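Transcription factor SKN7 (Chaetomium thermophilum, PDB 5D5W) binds heat-shock-element DNA through its HSF-type domain and probably controls gene expression in response to osmotic and oxidative stress. Local coordinates at residues 56-67 with 83-91. Residues are numbered along the deposited sequence; the frame is centred on the assembly and turned at random.
Sequences VRQLNKYDFHKV and WEFKHPEFR. With nucleotides of chain A; nucleotides of chain C.
K66 and F85 form a non-hydrogen-bonded antiparallel pair, their side chains on the same face of the sheet of this HSF-type winged helix-turn-helix domain. Helix 52-61 is the recognition helix; a Schellman motif with D63 at positive phi ends it and turns the chain into strand 65-66. That strand pairs with 82-86 through hydrogen bonds from H65 N to K86 O, K86 N to H65 O and V67 N to E84 O, the last 2.8 Å long.

K66 can be followed outward. CG lies anti to the backbone N (chi1 -165°), and the chain stays extended beyond it. CB packs on F85 CE2 at 3.9 Å. CG lies 3.3 Å from E84 O and sits over one F85 face, near the rim; L59 CD1 centres on the opposite face. CD and CE run past W83 CE3. NZ ends over the six-membered ring of W83, 3.4 Å from its centroid, as a cation-pi contact, and also salt-bridges a DNA phosphate.

F64 takes H87 CB on one face and points its edge at the face of F90. On the DNA side, R57 lays its guanidinium over C8 of DA7 of chain A, and its NE hydrogen-bonds O6 of a guanine in the bound DNA. With an alanine here, that O6 would probably lose this donor and the adenine the flat group stacked over it. DT6 OP2 of chain A takes two bonds, from N60 ND2 (3.1 Å) and K66 N, while H65 ND1 holds OP1 at 2.7 Å.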
ATOM      1  N   VAL B  56       7.316  -3.939   0.464  1.00 44.57           N
ATOM      2  CA  VAL B  56       6.810  -5.258   0.786  1.00 46.86           C
ATOM      3  C   VAL B  56       7.357  -6.307  -0.187  1.00 48.71           C
ATOM      4  O   VAL B  56       7.788  -7.376   0.238  1.00 54.18           O
ATOM      5  CB  VAL B  56       5.273  -5.273   0.786  1.00 48.41           C
ATOM      6  CG1 VAL B  56       4.737  -6.704   0.806  1.00 49.53           C
ATOM      7  CG2 VAL B  56       4.746  -4.493   1.982  1.00 47.50           C
ATOM      8  N   ARG B  57       7.343  -6.001  -1.481  1.00 49.70           N
ATOM      9  CA  ARG B  57       7.823  -6.939  -2.496  1.00 50.40           C
ATOM     10  C   ARG B  57       9.257  -7.356  -2.243  1.00 51.61           C
ATOM     11  O   ARG B  57       9.576  -8.528  -2.322  1.00 50.84           O
ATOM     12  CB  ARG B  57       7.736  -6.334  -3.892  1.00 51.44           C
ATOM     13  CG  ARG B  57       8.158  -7.285  -5.011  1.00 52.86           C
ATOM     14  CD  ARG B  57       7.045  -8.245  -5.398  1.00 52.95           C
ATOM     15  NE  ARG B  57       7.510  -9.342  -6.251  1.00 53.04           N
ATOM     16  CZ  ARG B  57       8.152 -10.427  -5.811  1.00 53.33           C
ATOM     17  NH1 ARG B  57       8.429 -10.586  -4.524  1.00 52.19           N
ATOM     18  NH2 ARG B  57       8.527 -11.371  -6.671  1.00 57.50           N
ATOM     19  N   GLN B  58      10.122  -6.391  -1.952  1.00 53.91           N
ATOM     20  CA  GLN B  58      11.522  -6.686  -1.645  1.00 53.58           C
ATOM     21  C   GLN B  58      11.662  -7.599  -0.435  1.00 52.71           C
ATOM     22  O   GLN B  58      12.546  -8.443  -0.381  1.00 51.94           O
ATOM     23  CB  GLN B  58      12.301  -5.390  -1.377  1.00 56.69           C
ATOM     24  CG  GLN B  58      12.775  -4.648  -2.622  1.00 57.56           C
ATOM     25  CD  GLN B  58      13.953  -5.337  -3.295  1.00 57.89           C
ATOM     26  OE1 GLN B  58      13.795  -6.375  -3.948  1.00 60.84           O
ATOM     27  NE2 GLN B  58      15.138  -4.765  -3.141  1.00 57.52           N
ATOM     28  N   LEU B  59      10.807  -7.407   0.555  1.00 53.71           N
ATOM     29  CA  LEU B  59      10.861  -8.229   1.740  1.00 52.53           C
ATOM     30  C   LEU B  59      10.514  -9.671   1.373  1.00 51.73           C
ATOM     31  O   LEU B  59      11.215 -10.579   1.780  1.00 57.05           O
ATOM     32  CB  LEU B  59       9.938  -7.667   2.837  1.00 53.16           C
ATOM     33  CG  LEU B  59      10.365  -6.335   3.493  1.00 52.82           C
ATOM     34  CD1 LEU B  59       9.199  -5.673   4.205  1.00 52.38           C
ATOM     35  CD2 LEU B  59      11.520  -6.506   4.469  1.00 51.60           C
ATOM     36  N   ASN B  60       9.453  -9.889   0.600  1.00 50.98           N
ATOM     37  CA  ASN B  60       9.122 -11.248   0.119  1.00 51.93           C
ATOM     38  C   ASN B  60      10.156 -11.823  -0.860  1.00 53.29           C
ATOM     39  O   ASN B  60      10.321 -13.034  -0.959  1.00 57.66           O
ATOM     40  CB  ASN B  60       7.746 -11.279  -0.561  1.00 51.44           C
ATOM     41  CG  ASN B  60       6.600 -11.181   0.417  1.00 49.68           C
ATOM     42  OD1 ASN B  60       5.559 -10.613   0.101  1.00 47.85           O
ATOM     43  ND2 ASN B  60       6.774 -11.747   1.606  1.00 54.96           N
ATOM     44  N   LYS B  61      10.844 -10.951  -1.583  1.00 58.21           N
ATOM     45  CA  LYS B  61      11.861 -11.360  -2.550  1.00 58.31           C
ATOM     46  C   LYS B  61      13.076 -11.943  -1.849  1.00 56.66           C
ATOM     47  O   LYS B  61      13.666 -12.887  -2.339  1.00 60.23           O
ATOM     48  CB  LYS B  61      12.289 -10.165  -3.415  1.00 62.78           C
ATOM     49  CG  LYS B  61      12.636 -10.516  -4.854  1.00 68.73           C
ATOM     50  CD  LYS B  61      12.895  -9.259  -5.680  1.00 74.77           C
ATOM     51  CE  LYS B  61      12.953  -9.545  -7.180  1.00 80.01           C
ATOM     52  NZ  LYS B  61      13.703  -8.500  -7.951  1.00 81.51           N
ATOM     53  N   TYR B  62      13.450 -11.362  -0.713  1.00 54.62           N
ATOM     54  CA  TYR B  62      14.576 -11.837   0.095  1.00 52.75           C
ATOM     55  C   TYR B  62      14.153 -12.747   1.265  1.00 54.47           C
ATOM     56  O   TYR B  62      14.899 -12.925   2.234  1.00 55.18           O
ATOM     57  CB  TYR B  62      15.352 -10.645   0.650  1.00 51.97           C
ATOM     58  CG  TYR B  62      16.255  -9.958  -0.340  1.00 48.78           C
ATOM     59  CD1 TYR B  62      17.630 -10.116  -0.279  1.00 47.00           C
ATOM     60  CD2 TYR B  62      15.736  -9.143  -1.323  1.00 49.70           C
ATOM     61  CE1 TYR B  62      18.460  -9.475  -1.177  1.00 47.67           C
ATOM     62  CE2 TYR B  62      16.560  -8.498  -2.222  1.00 48.49           C
ATOM     63  CZ  TYR B  62      17.915  -8.669  -2.138  1.00 47.43           C
ATOM     64  OH  TYR B  62      18.725  -8.026  -3.038  1.00 54.24           O
ATOM     65  N   ASP B  63      12.948 -13.292   1.184  1.00 55.52           N
ATOM     66  CA  ASP B  63      12.508 -14.362   2.072  1.00 57.97           C
ATOM     67  C   ASP B  63      12.074 -13.901   3.480  1.00 56.78           C
ATOM     68  O   ASP B  63      12.124 -14.683   4.438  1.00 55.71           O
ATOM     69  CB  ASP B  63      13.587 -15.463   2.136  1.00 63.05           C
ATOM     70  CG  ASP B  63      13.016 -16.846   2.431  1.00 67.72           C
ATOM     71  OD1 ASP B  63      11.926 -17.176   1.914  1.00 71.35           O
ATOM     72  OD2 ASP B  63      13.677 -17.611   3.174  1.00 74.77           O
ATOM     73  N   PHE B  64      11.618 -12.653   3.600  1.00 52.80           N
ATOM     74  CA  PHE B  64      10.852 -12.242   4.780  1.00 48.78           C
ATOM     75  C   PHE B  64       9.402 -12.660   4.622  1.00 50.37           C
ATOM     76  O   PHE B  64       8.877 -12.763   3.510  1.00 48.09           O
ATOM     77  CB  PHE B  64      10.870 -10.730   4.993  1.00 46.39           C
ATOM     78  CG  PHE B  64      12.185 -10.193   5.447  1.00 41.43           C
ATOM     79  CD1 PHE B  64      13.195  -9.979   4.547  1.00 41.03           C
ATOM     80  CD2 PHE B  64      12.392  -9.878   6.774  1.00 41.43           C
ATOM     81  CE1 PHE B  64      14.409  -9.472   4.957  1.00 41.82           C
ATOM     82  CE2 PHE B  64      13.602  -9.372   7.201  1.00 40.33           C
ATOM     83  CZ  PHE B  64      14.612  -9.170   6.292  1.00 42.12           C
ATOM     84  N   HIS B  65       8.754 -12.874   5.757  1.00 55.27           N
ATOM     85  CA  HIS B  65       7.349 -13.204   5.804  1.00 57.99           C
ATOM     86  C   HIS B  65       6.694 -12.233   6.745  1.00 57.33           C
ATOM     87  O   HIS B  65       7.340 -11.703   7.641  1.00 53.26           O
ATOM     88  CB  HIS B  65       7.170 -14.641   6.284  1.00 63.79           C
ATOM     89  CG  HIS B  65       7.666 -15.650   5.297  1.00 76.29           C
ATOM     90  ND1 HIS B  65       6.827 -16.334   4.440  1.00 81.93           N
ATOM     91  CD2 HIS B  65       8.922 -16.057   4.996  1.00 82.52           C
ATOM     92  CE1 HIS B  65       7.544 -17.138   3.673  1.00 84.13           C
ATOM     93  NE2 HIS B  65       8.818 -16.988   3.989  1.00 85.85           N
ATOM     94  N   LYS B  66       5.415 -11.977   6.518  1.00 60.28           N
ATOM     95  CA  LYS B  66       4.632 -11.151   7.423  1.00 61.24           C
ATOM     96  C   LYS B  66       4.109 -12.005   8.571  1.00 66.01           C
ATOM     97  O   LYS B  66       3.807 -13.183   8.384  1.00 72.73           O
ATOM     98  CB  LYS B  66       3.468 -10.500   6.679  1.00 59.55           C
ATOM     99  CG  LYS B  66       2.833  -9.366   7.448  1.00 59.63           C
ATOM    100  CD  LYS B  66       1.780  -8.661   6.626  1.00 61.13           C
ATOM    101  CE  LYS B  66       0.957  -7.718   7.486  1.00 62.05           C
ATOM    102  NZ  LYS B  66      -0.156  -7.108   6.700  1.00 65.08           N
ATOM    103  N   VAL B  67       4.002 -11.401   9.753  1.00 72.62           N
ATOM    104  CA  VAL B  67       3.496 -12.071  10.953  1.00 74.17           C
ATOM    105  C   VAL B  67       2.006 -11.788  11.145  1.00 80.42           C
ATOM    106  O   VAL B  67       1.586 -10.630  11.119  1.00 79.18           O
ATOM    107  CB  VAL B  67       4.246 -11.571  12.196  1.00 75.33           C
ATOM    108  CG1 VAL B  67       3.728 -12.258  13.454  1.00 76.26           C
ATOM    109  CG2 VAL B  67       5.747 -11.774  12.015  1.00 74.81           C
ATOM    110  N   TRP B  83       2.650  -3.360  10.446  1.00 68.15           N
ATOM    111  CA  TRP B  83       3.055  -4.481   9.622  1.00 62.09           C
ATOM    112  C   TRP B  83       4.304  -5.061  10.247  1.00 58.41           C
ATOM    113  O   TRP B  83       5.262  -4.331  10.476  1.00 61.70           O
ATOM    114  CB  TRP B  83       3.378  -3.992   8.212  1.00 61.68           C
ATOM    115  CG  TRP B  83       2.185  -3.542   7.454  1.00 62.40           C
ATOM    116  CD1 TRP B  83       1.335  -2.530   7.785  1.00 62.80           C
ATOM    117  CD2 TRP B  83       1.704  -4.087   6.228  1.00 62.21           C
ATOM    118  NE1 TRP B  83       0.345  -2.419   6.842  1.00 64.25           N
ATOM    119  CE2 TRP B  83       0.555  -3.359   5.869  1.00 63.77           C
ATOM    120  CE3 TRP B  83       2.133  -5.128   5.395  1.00 61.85           C
ATOM    121  CZ2 TRP B  83      -0.171  -3.635   4.708  1.00 65.57           C
ATOM    122  CZ3 TRP B  83       1.417  -5.402   4.248  1.00 60.38           C
ATOM    123  CH2 TRP B  83       0.276  -4.663   3.915  1.00 63.12           C
ATOM    124  N   GLU B  84       4.300  -6.360  10.523  1.00 53.22           N
ATOM    125  CA  GLU B  84       5.458  -7.013  11.116  1.00 53.41           C
ATOM    126  C   GLU B  84       6.020  -8.060  10.172  1.00 53.96           C
ATOM    127  O   GLU B  84       5.266  -8.889   9.668  1.00 49.46           O
ATOM    128  CB  GLU B  84       5.072  -7.671  12.433  1.00 55.75           C
ATOM    129  CG  GLU B  84       6.272  -8.157  13.226  1.00 60.69           C
ATOM    130  CD  GLU B  84       5.892  -8.799  14.538  1.00 63.01           C
ATOM    131  OE1 GLU B  84       4.686  -8.934  14.816  1.00 62.83           O
ATOM    132  OE2 GLU B  84       6.812  -9.179  15.291  1.00 69.51           O
ATOM    133  N   PHE B  85       7.337  -8.023   9.943  1.00 53.50           N
ATOM    134  CA  PHE B  85       8.006  -8.992   9.070  1.00 53.26           C
ATOM    135  C   PHE B  85       9.139  -9.711   9.764  1.00 55.41           C
ATOM    136  O   PHE B  85       9.772  -9.166  10.671  1.00 56.82           O
ATOM    137  CB  PHE B  85       8.554  -8.313   7.827  1.00 53.66           C
ATOM    138  CG  PHE B  85       7.491  -7.757   6.946  1.00 51.54           C
ATOM    139  CD1 PHE B  85       6.993  -6.481   7.171  1.00 48.28           C
ATOM    140  CD2 PHE B  85       6.974  -8.513   5.910  1.00 51.01           C
ATOM    141  CE1 PHE B  85       6.001  -5.964   6.371  1.00 46.28           C
ATOM    142  CE2 PHE B  85       5.980  -8.001   5.102  1.00 50.96           C
ATOM    143  CZ  PHE B  85       5.491  -6.724   5.338  1.00 49.21           C
ATOM    144  N   LYS B  86       9.404 -10.933   9.307  1.00 58.23           N
ATOM    145  CA  LYS B  86      10.359 -11.813   9.968  1.00 60.13           C
ATOM    146  C   LYS B  86      11.189 -12.639   8.985  1.00 57.21           C
ATOM    147  O   LYS B  86      10.666 -13.269   8.066  1.00 53.99           O
ATOM    148  CB  LYS B  86       9.619 -12.747  10.918  1.00 65.26           C
ATOM    149  CG  LYS B  86      10.480 -13.338  12.023  1.00 70.72           C
ATOM    150  CD  LYS B  86       9.631 -14.199  12.953  1.00 75.65           C
ATOM    151  CE  LYS B  86      10.060 -14.102  14.413  1.00 80.38           C
ATOM    152  NZ  LYS B  86       8.906 -14.277  15.344  1.00 80.57           N
ATOM    153  N   HIS B  87      12.495 -12.589   9.186  1.00 58.26           N
ATOM    154  CA  HIS B  87      13.428 -13.519   8.586  1.00 63.22           C
ATOM    155  C   HIS B  87      14.162 -14.168   9.764  1.00 66.67           C
ATOM    156  O   HIS B  87      14.533 -13.472  10.714  1.00 63.15           O
ATOM    157  CB  HIS B  87      14.397 -12.775   7.683  1.00 63.87           C
ATOM    158  CG  HIS B  87      15.088 -13.640   6.678  1.00 65.24           C
ATOM    159  ND1 HIS B  87      15.943 -14.657   7.032  1.00 68.26           N
ATOM    160  CD2 HIS B  87      15.074 -13.614   5.326  1.00 65.61           C
ATOM    161  CE1 HIS B  87      16.417 -15.233   5.945  1.00 68.07           C
ATOM    162  NE2 HIS B  87      15.908 -14.614   4.895  1.00 68.33           N
ATOM    163  N   PRO B  88      14.344 -15.503   9.727  1.00 70.87           N
ATOM    164  CA  PRO B  88      15.029 -16.204  10.822  1.00 71.01           C
ATOM    165  C   PRO B  88      16.443 -15.695  11.129  1.00 68.76           C
ATOM    166  O   PRO B  88      16.883 -15.762  12.275  1.00 69.40           O
ATOM    167  CB  PRO B  88      15.096 -17.650  10.322  1.00 73.84           C
ATOM    168  CG  PRO B  88      13.959 -17.781   9.370  1.00 73.29           C
ATOM    169  CD  PRO B  88      13.826 -16.444   8.712  1.00 72.59           C
ATOM    170  N   GLU B  89      17.127 -15.189  10.108  1.00 69.15           N
ATOM    171  CA  GLU B  89      18.519 -14.760  10.197  1.00 73.71           C
ATOM    172  C   GLU B  89      18.706 -13.235  10.288  1.00 72.78           C
ATOM    173  O   GLU B  89      19.840 -12.757  10.394  1.00 76.40           O
ATOM    174  CB  GLU B  89      19.269 -15.290   8.973  1.00 81.15           C
ATOM    175  CG  GLU B  89      19.120 -16.794   8.753  1.00 86.84           C
ATOM    176  CD  GLU B  89      19.997 -17.621   9.680  1.00 90.75           C
ATOM    177  OE1 GLU B  89      21.220 -17.687   9.425  1.00 96.74           O
ATOM    178  OE2 GLU B  89      19.474 -18.212  10.655  1.00 87.73           O
ATOM    179  N   PHE B  90      17.607 -12.481  10.224  1.00 72.52           N
ATOM    180  CA  PHE B  90      17.617 -11.015  10.395  1.00 68.16           C
ATOM    181  C   PHE B  90      17.175 -10.723  11.822  1.00 67.98           C
ATOM    182  O   PHE B  90      15.985 -10.793  12.133  1.00 65.12           O
ATOM    183  CB  PHE B  90      16.656 -10.358   9.390  1.00 65.90           C
ATOM    184  CG  PHE B  90      16.688  -8.843   9.372  1.00 63.14           C
ATOM    185  CD1 PHE B  90      17.738  -8.160   8.770  1.00 63.26           C
ATOM    186  CD2 PHE B  90      15.641  -8.104   9.901  1.00 62.05           C
ATOM    187  CE1 PHE B  90      17.758  -6.772   8.728  1.00 59.76           C
ATOM    188  CE2 PHE B  90      15.658  -6.720   9.856  1.00 59.97           C
ATOM    189  CZ  PHE B  90      16.716  -6.053   9.270  1.00 57.72           C
ATOM    190  N   ARG B  91      18.140 -10.436  12.694  1.00 69.91           N
ATOM    191  CA  ARG B  91      17.854 -10.117  14.093  1.00 70.81           C
ATOM    192  C   ARG B  91      18.715  -8.967  14.557  1.00 69.00           C
ATOM    193  O   ARG B  91      19.740  -8.668  13.953  1.00 64.22           O
ATOM    194  CB  ARG B  91      18.127 -11.307  14.998  1.00 76.03           C
ATOM    195  CG  ARG B  91      17.652 -12.637  14.465  1.00 82.55           C
ATOM    196  CD  ARG B  91      17.523 -13.619  15.605  1.00 91.51           C
ATOM    197  NE  ARG B  91      17.484 -14.997  15.133  1.00104.44           N
ATOM    198  CZ  ARG B  91      17.063 -16.031  15.860  1.00116.77           C
ATOM    199  NH1 ARG B  91      16.627 -15.857  17.109  1.00117.20           N
ATOM    200  NH2 ARG B  91      17.073 -17.253  15.331  1.00124.18           N
TER
ATOM    201  P    DT A   6       4.011 -13.583   3.345  1.00 50.24           P
ATOM    202  OP1  DT A   6       4.710 -14.635   4.124  1.00 56.09           O
ATOM    203  OP2  DT A   6       4.397 -12.159   3.509  1.00 53.20           O
ATOM    204  O5'  DT A   6       4.123 -13.966   1.806  1.00 51.19           O
ATOM    205  C5'  DT A   6       3.692 -15.259   1.373  1.00 48.21           C
ATOM    206  C4'  DT A   6       3.853 -15.372  -0.121  1.00 46.17           C
ATOM    207  O4'  DT A   6       2.905 -14.487  -0.746  1.00 45.76           O
ATOM    208  C3'  DT A   6       5.230 -14.974  -0.661  1.00 47.82           C
ATOM    209  O3'  DT A   6       5.844 -16.116  -1.270  1.00 51.65           O
ATOM    210  C2'  DT A   6       4.935 -13.858  -1.654  1.00 45.63           C
ATOM    211  C1'  DT A   6       3.466 -14.048  -1.956  1.00 44.38           C
ATOM    212  N1   DT A   6       2.752 -12.834  -2.360  1.00 46.44           N
ATOM    213  C2   DT A   6       2.111 -12.822  -3.577  1.00 44.97           C
ATOM    214  O2   DT A   6       2.117 -13.771  -4.342  1.00 53.41           O
ATOM    215  N3   DT A   6       1.464 -11.652  -3.870  1.00 45.53           N
ATOM    216  C4   DT A   6       1.394 -10.517  -3.085  1.00 44.27           C
ATOM    217  O4   DT A   6       0.772  -9.539  -3.482  1.00 46.70           O
ATOM    218  C5   DT A   6       2.082 -10.600  -1.819  1.00 45.29           C
ATOM    219  C7   DT A   6       2.055  -9.421  -0.898  1.00 46.69           C
ATOM    220  C6   DT A   6       2.714 -11.741  -1.521  1.00 46.65           C
ATOM    221  P    DA A   7       7.259 -15.999  -2.026  1.00 56.47           P
ATOM    222  OP1  DA A   7       7.965 -17.294  -1.847  1.00 61.31           O
ATOM    223  OP2  DA A   7       7.930 -14.741  -1.606  1.00 60.30           O
ATOM    224  O5'  DA A   7       6.823 -15.863  -3.551  1.00 55.12           O
ATOM    225  C5'  DA A   7       5.803 -16.733  -4.080  1.00 55.28           C
ATOM    226  C4'  DA A   7       5.541 -16.427  -5.535  1.00 50.79           C
ATOM    227  O4'  DA A   7       4.750 -15.220  -5.638  1.00 51.53           O
ATOM    228  C3'  DA A   7       6.792 -16.174  -6.370  1.00 52.19           C
ATOM    229  O3'  DA A   7       6.566 -16.728  -7.669  1.00 57.84           O
ATOM    230  C2'  DA A   7       6.869 -14.660  -6.408  1.00 49.40           C
ATOM    231  C1'  DA A   7       5.401 -14.310  -6.506  1.00 47.15           C
ATOM    232  N9   DA A   7       5.036 -12.951  -6.104  1.00 47.50           N
ATOM    233  C8   DA A   7       5.407 -12.263  -4.975  1.00 47.55           C
ATOM    234  N7   DA A   7       4.916 -11.048  -4.911  1.00 46.02           N
ATOM    235  C5   DA A   7       4.170 -10.928  -6.075  1.00 44.91           C
ATOM    236  C6   DA A   7       3.406  -9.874  -6.606  1.00 46.66           C
ATOM    237  N6   DA A   7       3.249  -8.696  -5.999  1.00 50.25           N
ATOM    238  N1   DA A   7       2.784 -10.081  -7.786  1.00 45.03           N
ATOM    239  C2   DA A   7       2.935 -11.268  -8.390  1.00 46.59           C
ATOM    240  N3   DA A   7       3.641 -12.327  -8.000  1.00 42.72           N
ATOM    241  C4   DA A   7       4.239 -12.091  -6.822  1.00 43.23           C
TER
ATOM    242  P    DG C   2      18.471  -5.384  -4.929  1.00 64.87           P
ATOM    243  OP1  DG C   2      19.147  -4.755  -3.762  1.00 63.28           O
ATOM    244  OP2  DG C   2      17.650  -6.612  -4.758  1.00 62.34           O
ATOM    245  O5'  DG C   2      17.553  -4.270  -5.599  1.00 63.80           O
ATOM    246  C5'  DG C   2      18.086  -2.966  -5.882  1.00 62.68           C
ATOM    247  C4'  DG C   2      17.014  -2.043  -6.413  1.00 58.76           C
ATOM    248  O4'  DG C   2      16.623  -2.433  -7.752  1.00 59.52           O
ATOM    249  C3'  DG C   2      15.720  -1.994  -5.603  1.00 56.85           C
ATOM    250  O3'  DG C   2      15.280  -0.632  -5.648  1.00 55.32           O
ATOM    251  C2'  DG C   2      14.811  -2.953  -6.351  1.00 56.28           C
ATOM    252  C1'  DG C   2      15.228  -2.718  -7.795  1.00 55.65           C
ATOM    253  N9   DG C   2      15.036  -3.827  -8.725  1.00 49.01           N
ATOM    254  C8   DG C   2      15.409  -5.136  -8.540  1.00 50.08           C
ATOM    255  N7   DG C   2      15.156  -5.892  -9.575  1.00 48.95           N
ATOM    256  C5   DG C   2      14.607  -5.024 -10.509  1.00 42.99           C
ATOM    257  C6   DG C   2      14.138  -5.267 -11.826  1.00 43.54           C
ATOM    258  O6   DG C   2      14.122  -6.335 -12.454  1.00 45.22           O
ATOM    259  N1   DG C   2      13.644  -4.109 -12.416  1.00 41.37           N
ATOM    260  C2   DG C   2      13.610  -2.871 -11.819  1.00 45.97           C
ATOM    261  N2   DG C   2      13.099  -1.870 -12.555  1.00 47.47           N
ATOM    262  N3   DG C   2      14.059  -2.628 -10.598  1.00 45.28           N
ATOM    263  C4   DG C   2      14.538  -3.742 -10.005  1.00 45.21           C
TER